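Local structure of adenylate cyclase-like protein (Chlamydia trachomatis, 4QO6) at residues His17-Phe22 with Ser49-Lys54; Phe22-Phe27 with Ile39-Asn44. The protein is a structural component of the inner-membrane ring of the type III secretion system, this chain being a piece of its extended periplasmic region. All coordinates share one frame; numbering follows the deposited sequence.

Contact 1 of 2, residues His17-Phe22 with Ser49-Lys54; sequences HVIQQF and SELLYK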
loop_
_atom_site.group_PDB
_atom_site.type_symbol
_atom_site.label_atom_id
_atom_site.label_comp_id
_atom_site.label_asym_id
_atom_site.label_seq_id
_atom_site.Cartn_x
_atom_site.Cartn_y
_atom_site.Cartn_z
ATOM N N HIS A 17 -19.675 -5.908 -27.417
ATOM C CA HIS A 17 -18.714 -4.941 -27.983
ATOM C C HIS A 17 -18.611 -3.751 -27.011
ATOM O O HIS A 17 -17.559 -3.149 -26.780
ATOM C CB HIS A 17 -19.179 -4.485 -29.372
ATOM C CG HIS A 17 -18.387 -3.347 -29.935
ATOM N ND1 HIS A 17 -17.119 -3.511 -30.455
ATOM C CD2 HIS A 17 -18.700 -2.036 -30.098
ATOM C CE1 HIS A 17 -16.666 -2.341 -30.874
ATOM N NE2 HIS A 17 -17.612 -1.432 -30.683
ATOM N N VAL A 18 -19.740 -3.426 -26.425
ATOM C CA VAL A 18 -19.784 -2.382 -25.432
ATOM C C VAL A 18 -19.157 -2.920 -24.144
ATOM O O VAL A 18 -18.120 -2.434 -23.706
ATOM C CB VAL A 18 -21.203 -1.887 -25.220
ATOM C CG1 VAL A 18 -21.201 -0.716 -24.262
ATOM C CG2 VAL A 18 -21.836 -1.404 -26.514
ATOM N N ILE A 19 -19.757 -3.929 -23.527
ATOM C CA ILE A 19 -19.406 -4.211 -22.126
ATOM C C ILE A 19 -17.960 -4.730 -21.947
ATOM O O ILE A 19 -17.339 -4.465 -20.914
ATOM C CB ILE A 19 -20.442 -5.102 -21.431
ATOM C CG1 ILE A 19 -20.443 -6.506 -22.006
ATOM C CG2 ILE A 19 -21.825 -4.476 -21.513
ATOM C CD1 ILE A 19 -20.693 -7.512 -20.925
ATOM N N GLN A 20 -17.373 -5.310 -23.018
ATOM C CA GLN A 20 -15.945 -5.769 -23.045
ATOM C C GLN A 20 -14.959 -4.673 -22.737
ATOM O O GLN A 20 -13.850 -4.936 -22.260
ATOM C CB GLN A 20 -15.555 -6.358 -24.409
ATOM C CG GLN A 20 -15.384 -5.338 -25.537
ATOM C CD GLN A 20 -14.701 -5.924 -26.793
ATOM O OE1 GLN A 20 -15.381 -6.420 -27.696
ATOM N NE2 GLN A 20 -13.350 -5.883 -26.833
ATOM N N GLN A 21 -15.357 -3.432 -23.002
ATOM C CA GLN A 21 -14.505 -2.303 -22.675
ATOM C C GLN A 21 -14.432 -1.954 -21.191
ATOM O O GLN A 21 -13.655 -1.069 -20.803
ATOM C CB GLN A 21 -14.937 -1.090 -23.496
ATOM C CG GLN A 21 -14.970 -1.411 -25.027
ATOM C CD GLN A 21 -15.589 -0.281 -25.827
ATOM O OE1 GLN A 21 -15.176 0.891 -25.657
ATOM N NE2 GLN A 21 -16.611 -0.595 -26.670
ATOM N N PHE A 22 -15.269 -2.609 -20.376
ATOM C CA PHE A 22 -15.430 -2.325 -18.946
ATOM C C PHE A 22 -15.241 -3.667 -18.273
ATOM O O PHE A 22 -16.158 -4.481 -18.134
ATOM C CB PHE A 22 -16.798 -1.751 -18.761
ATOM C CG PHE A 22 -17.019 -0.451 -19.536
ATOM C CD1 PHE A 22 -16.560 0.768 -19.039
ATOM C CD2 PHE A 22 -17.697 -0.443 -20.717
ATOM C CE1 PHE A 22 -16.772 1.950 -19.742
ATOM C CE2 PHE A 22 -17.902 0.738 -21.437
ATOM C CZ PHE A 22 -17.447 1.928 -20.956
ATOM N N SER A 49 -20.944 6.760 -16.761
ATOM C CA SER A 49 -21.786 7.469 -17.714
ATOM C C SER A 49 -21.488 7.039 -19.170
ATOM O O SER A 49 -22.406 6.917 -19.956
ATOM C CB SER A 49 -21.629 8.991 -17.560
ATOM O OG SER A 49 -22.236 9.410 -16.329
ATOM N N GLU A 50 -20.226 6.805 -19.499
ATOM C CA GLU A 50 -19.871 6.286 -20.815
ATOM C C GLU A 50 -20.554 4.934 -21.048
ATOM O O GLU A 50 -21.149 4.715 -22.114
ATOM C CB GLU A 50 -18.365 6.098 -20.995
ATOM C CG GLU A 50 -17.558 7.275 -21.546
ATOM C CD GLU A 50 -16.053 7.067 -21.307
ATOM O OE1 GLU A 50 -15.587 5.905 -21.437
ATOM O OE2 GLU A 50 -15.324 8.023 -20.974
ATOM N N LEU A 51 -20.481 4.050 -20.044
ATOM C CA LEU A 51 -21.062 2.721 -20.182
ATOM C C LEU A 51 -22.542 2.809 -20.432
ATOM O O LEU A 51 -23.028 2.246 -21.401
ATOM C CB LEU A 51 -20.755 1.845 -18.976
ATOM C CG LEU A 51 -21.513 0.546 -18.790
ATOM C CD1 LEU A 51 -21.358 -0.430 -19.967
ATOM C CD2 LEU A 51 -21.088 -0.065 -17.447
ATOM N N LEU A 52 -23.245 3.527 -19.559
ATOM C CA LEU A 52 -24.703 3.620 -19.657
ATOM C C LEU A 52 -25.219 4.243 -20.953
ATOM O O LEU A 52 -26.262 3.869 -21.445
ATOM C CB LEU A 52 -25.318 4.406 -18.517
ATOM C CG LEU A 52 -25.021 3.853 -17.138
ATOM C CD1 LEU A 52 -25.355 4.958 -16.138
ATOM C CD2 LEU A 52 -25.775 2.560 -16.858
ATOM N N TYR A 53 -24.534 5.244 -21.441
ATOM C CA TYR A 53 -24.974 5.907 -22.654
ATOM C C TYR A 53 -24.670 5.120 -23.921
ATOM O O TYR A 53 -25.420 5.247 -24.887
ATOM C CB TYR A 53 -24.465 7.358 -22.728
ATOM C CG TYR A 53 -25.457 8.229 -21.999
ATOM C CD1 TYR A 53 -25.553 8.183 -20.598
ATOM C CD2 TYR A 53 -26.371 9.039 -22.699
ATOM C CE1 TYR A 53 -26.491 8.930 -19.918
ATOM C CE2 TYR A 53 -27.311 9.806 -22.016
ATOM C CZ TYR A 53 -27.358 9.739 -20.629
ATOM O OH TYR A 53 -28.267 10.483 -19.934
ATOM N N LYS A 54 -23.589 4.340 -23.924
ATOM C CA LYS A 54 -23.327 3.425 -25.029
ATOM C C LYS A 54 -24.285 2.282 -25.097
ATOM O O LYS A 54 -24.666 1.912 -26.181
ATOM C CB LYS A 54 -21.931 2.893 -25.008
ATOM C CG LYS A 54 -20.878 3.963 -25.220
ATOM C CD LYS A 54 -19.505 3.307 -25.195
ATOM C CE LYS A 54 -18.433 4.186 -25.815
ATOM N NZ LYS A 54 -17.139 3.461 -25.703
#

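Contact 2 of 2, residues Phe22-Phe27 with Ile39-Asn44; sequences FPTVRF and IGHVRN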
loop_
_atom_site.group_PDB
_atom_site.type_symbol
_atom_site.label_atom_id
_atom_site.label_comp_id
_atom_site.label_asym_id
_atom_site.label_seq_id
_atom_site.Cartn_x
_atom_site.Cartn_y
_atom_site.Cartn_z
ATOM N N PHE A 22 -15.269 -2.609 -20.376
ATOM C CA PHE A 22 -15.430 -2.325 -18.946
ATOM C C PHE A 22 -15.241 -3.667 -18.273
ATOM O O PHE A 22 -16.158 -4.481 -18.134
ATOM C CB PHE A 22 -16.798 -1.751 -18.761
ATOM C CG PHE A 22 -17.019 -0.451 -19.536
ATOM C CD1 PHE A 22 -16.560 0.768 -19.039
ATOM C CD2 PHE A 22 -17.697 -0.443 -20.717
ATOM C CE1 PHE A 22 -16.772 1.950 -19.742
ATOM C CE2 PHE A 22 -17.902 0.738 -21.437
ATOM C CZ PHE A 22 -17.447 1.928 -20.956
ATOM N N PRO A 23 -14.006 -4.000 -17.969
ATOM C CA PRO A 23 -13.815 -5.331 -17.396
ATOM C C PRO A 23 -14.555 -5.421 -16.014
ATOM O O PRO A 23 -14.718 -4.390 -15.345
ATOM C CB PRO A 23 -12.283 -5.424 -17.188
ATOM C CG PRO A 23 -11.686 -4.330 -18.014
ATOM C CD PRO A 23 -12.749 -3.250 -18.109
ATOM N N THR A 24 -14.964 -6.644 -15.689
ATOM C CA THR A 24 -15.866 -7.052 -14.597
ATOM C C THR A 24 -17.334 -6.816 -14.884
ATOM O O THR A 24 -18.211 -7.265 -14.085
ATOM C CB THR A 24 -15.565 -6.448 -13.252
ATOM O OG1 THR A 24 -15.938 -5.081 -13.272
ATOM C CG2 THR A 24 -14.088 -6.561 -12.860
ATOM N N VAL A 25 -17.663 -6.069 -15.928
ATOM C CA VAL A 25 -19.076 -5.816 -16.132
ATOM C C VAL A 25 -19.699 -7.040 -16.758
ATOM O O VAL A 25 -19.079 -7.675 -17.652
ATOM C CB VAL A 25 -19.340 -4.606 -16.918
ATOM C CG1 VAL A 25 -20.831 -4.498 -17.242
ATOM C CG2 VAL A 25 -18.881 -3.386 -16.163
ATOM N N ARG A 26 -20.861 -7.425 -16.207
ATOM C CA ARG A 26 -21.702 -8.526 -16.686
ATOM C C ARG A 26 -23.130 -8.052 -16.965
ATOM O O ARG A 26 -23.504 -6.958 -16.602
ATOM C CB ARG A 26 -21.713 -9.670 -15.661
ATOM C CG ARG A 26 -20.325 -10.203 -15.264
ATOM C CD ARG A 26 -19.589 -10.911 -16.441
ATOM N NE ARG A 26 -18.277 -11.451 -15.984
ATOM C CZ ARG A 26 -17.109 -10.856 -16.120
ATOM N NH1 ARG A 26 -17.003 -9.698 -16.750
ATOM N NH2 ARG A 26 -16.002 -11.437 -15.681
ATOM N N PHE A 27 -23.939 -8.858 -17.609
ATOM C CA PHE A 27 -25.345 -8.484 -17.948
ATOM C C PHE A 27 -26.266 -9.666 -18.149
ATOM O O PHE A 27 -25.824 -10.769 -18.389
ATOM C CB PHE A 27 -25.385 -7.716 -19.300
ATOM C CG PHE A 27 -25.074 -8.594 -20.495
ATOM C CD1 PHE A 27 -23.776 -8.922 -20.800
ATOM C CD2 PHE A 27 -26.092 -9.103 -21.303
ATOM C CE1 PHE A 27 -23.442 -9.723 -21.934
ATOM C CE2 PHE A 27 -25.783 -9.921 -22.425
ATOM C CZ PHE A 27 -24.460 -10.236 -22.729
ATOM N N ILE A 39 -24.453 -5.418 -14.079
ATOM C CA ILE A 39 -23.776 -5.499 -12.789
ATOM C C ILE A 39 -22.259 -5.472 -12.943
ATOM O O ILE A 39 -21.745 -5.712 -14.044
ATOM C CB ILE A 39 -24.288 -6.750 -11.996
ATOM C CG1 ILE A 39 -23.956 -6.638 -10.505
ATOM C CG2 ILE A 39 -23.734 -8.067 -12.494
ATOM C CD1 ILE A 39 -24.725 -7.647 -9.662
ATOM N N GLY A 40 -21.548 -5.139 -11.861
ATOM C CA GLY A 40 -20.053 -5.204 -11.760
ATOM C C GLY A 40 -19.467 -3.857 -11.319
ATOM O O GLY A 40 -20.153 -3.148 -10.617
ATOM N N HIS A 41 -18.213 -3.519 -11.700
ATOM C CA HIS A 41 -17.450 -2.340 -11.268
ATOM C C HIS A 41 -16.907 -1.543 -12.473
ATOM O O HIS A 41 -16.435 -2.157 -13.476
ATOM C CB HIS A 41 -16.211 -2.789 -10.476
ATOM C CG HIS A 41 -16.537 -3.576 -9.241
ATOM N ND1 HIS A 41 -16.562 -3.021 -7.982
ATOM C CD2 HIS A 41 -16.895 -4.868 -9.088
ATOM C CE1 HIS A 41 -16.913 -3.943 -7.105
ATOM N NE2 HIS A 41 -17.110 -5.078 -7.757
ATOM N N VAL A 42 -16.888 -0.216 -12.320
ATOM C CA VAL A 42 -16.112 0.690 -13.165
ATOM C C VAL A 42 -15.213 1.542 -12.293
ATOM O O VAL A 42 -15.460 1.694 -11.079
ATOM C CB VAL A 42 -16.985 1.603 -14.089
ATOM C CG1 VAL A 42 -17.820 0.768 -15.051
ATOM C CG2 VAL A 42 -17.908 2.437 -13.278
ATOM N N ARG A 43 -14.153 2.083 -12.914
ATOM C CA ARG A 43 -13.174 3.008 -12.221
ATOM C C ARG A 43 -13.848 4.216 -11.502
ATOM O O ARG A 43 -13.524 4.490 -10.350
ATOM C CB ARG A 43 -12.152 3.508 -13.256
ATOM C CG ARG A 43 -11.061 4.434 -12.719
ATOM C CD ARG A 43 -10.025 4.805 -13.752
ATOM N NE ARG A 43 -10.680 5.421 -14.919
ATOM C CZ ARG A 43 -10.076 6.143 -15.866
ATOM N NH1 ARG A 43 -8.766 6.409 -15.820
ATOM N NH2 ARG A 43 -10.815 6.640 -16.853
ATOM N N ASN A 44 -14.813 4.900 -12.176
ATOM C CA ASN A 44 -15.462 6.115 -11.651
ATOM C C ASN A 44 -16.762 6.518 -12.339
ATOM O O ASN A 44 -17.132 5.943 -13.337
ATOM C CB ASN A 44 -14.482 7.299 -11.653
ATOM C CG ASN A 44 -13.987 7.686 -13.046
ATOM O OD1 ASN A 44 -14.744 7.800 -14.004
ATOM N ND2 ASN A 44 -12.723 7.923 -13.141
HETATM O O HOH W 1 -15.028 -1.832 -15.648
#

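Contact 1 of 2, residues His17-Phe22 with Ser49-Lys54
Gln21, whose amide oxygen faces Lys54, donates from NE2 to His17 O across 2.7 Å in a nearly straight bond (172°), with the acceptor almost in the plane of the amide. This fixes the rotation of the carboxamide and turns its other end across the contact, where OE1 lies 3.2 Å from Lys54 NZ. Lysine suits this outer position because its chain does two jobs: CB packs against Val18 CG1 at 3.8 Å, while the extended methylenes carry the ammonium outward, across the end of Gln21 at about a right angle. Val18 reaches Lys54 because CG1 stands anti to the backbone N (chi1 -175°).

Deeper in, the Phe22 ring receives Leu51 over one face. Leu51 CB sits 3.9 Å from the ring centroid, only 13° off the normal, a CH-pi contact; its CD1 reaches Phe22 CD2 at 3.7 Å. Glu50 comes to the ring edge with CB alone, 4.3 Å from Phe22 CZ, so an acidic residue fits here with only its aliphatic base near the ring. The contact thus joins the end of helix 10-19 and the turn after it to helix 45-56, whose Leu51 and Leu52 also touch strand 63-70 at Val68 and Val64.

Contact 2 of 2, residues Phe22-Phe27 with Ile39-Asn44
Arg26 and Ile39 form an antiparallel hydrogen-bonded pair: Arg26 N reaches Ile39 O at 2.9 Å (171°), and Ile39 N returns to Arg26 O at 3.1 Å. The packing is tight just beside it, where Val25 CA lies 3.4 Å from Ile39 O in a CA-H...O contact. Gly40 CA approaches Thr24 O to 3.6 Å; having no side chain, glycine accepts both this closeness and a positive phi of 126°.

The pair lies at the open end of the hairpin of strands 26-30 and 35-39, and at Gly40 the chain turns a corner into strand 41-42, which bonds through its backbone to Ile69 and Asp71. Helix, hairpin, second helix and final strand follow in the order familiar from BON-like domains, consistent with the PD1 assignment. The preceding type II turn, Phe22 to Val25, has Pro23 and Thr24 at its corners, and proline's restricted phi suits the first of these. Thr24 OG1, at chi1 73°, receives His41 N at 3.2 Å, while the imidazole itself turns to Asp71.

Inward, Val42 CG1 meets Phe22 CD1 obliquely at 4.2 Å. On the outer side Pro23 O and His41 O, two acceptors lying close together, are joined by a water that donates to both, 2.6 Å from each. Also exposed, Arg26 folds back at chi2 so that NH1 bonds to Val25 O from above the carbonyl plane.

In the fold
Contact 2 is nested within the loop closed by contact 1, and their centres lie about 9 Å apart. Phe22 belongs to both, its ring lying between helix 45-56 and strand 41-42. Leu51 bridges the two contacts as well, with CD2 4.1 Å from Val42 CG1 and 4.2 Å from Val25 CG2. A further link comes from the helix 10-19 end, where Ile19 CD1 packs against Phe27 CD1 at 3.4 Å. Val18, Ile19, Phe22, Val25, Val42 and Leu51 therefore share one apolar interior between the two helices and the sheet of the PD1 domain, while Lys54, Gln21, Arg26 and Ile39 lie at its exposed margins.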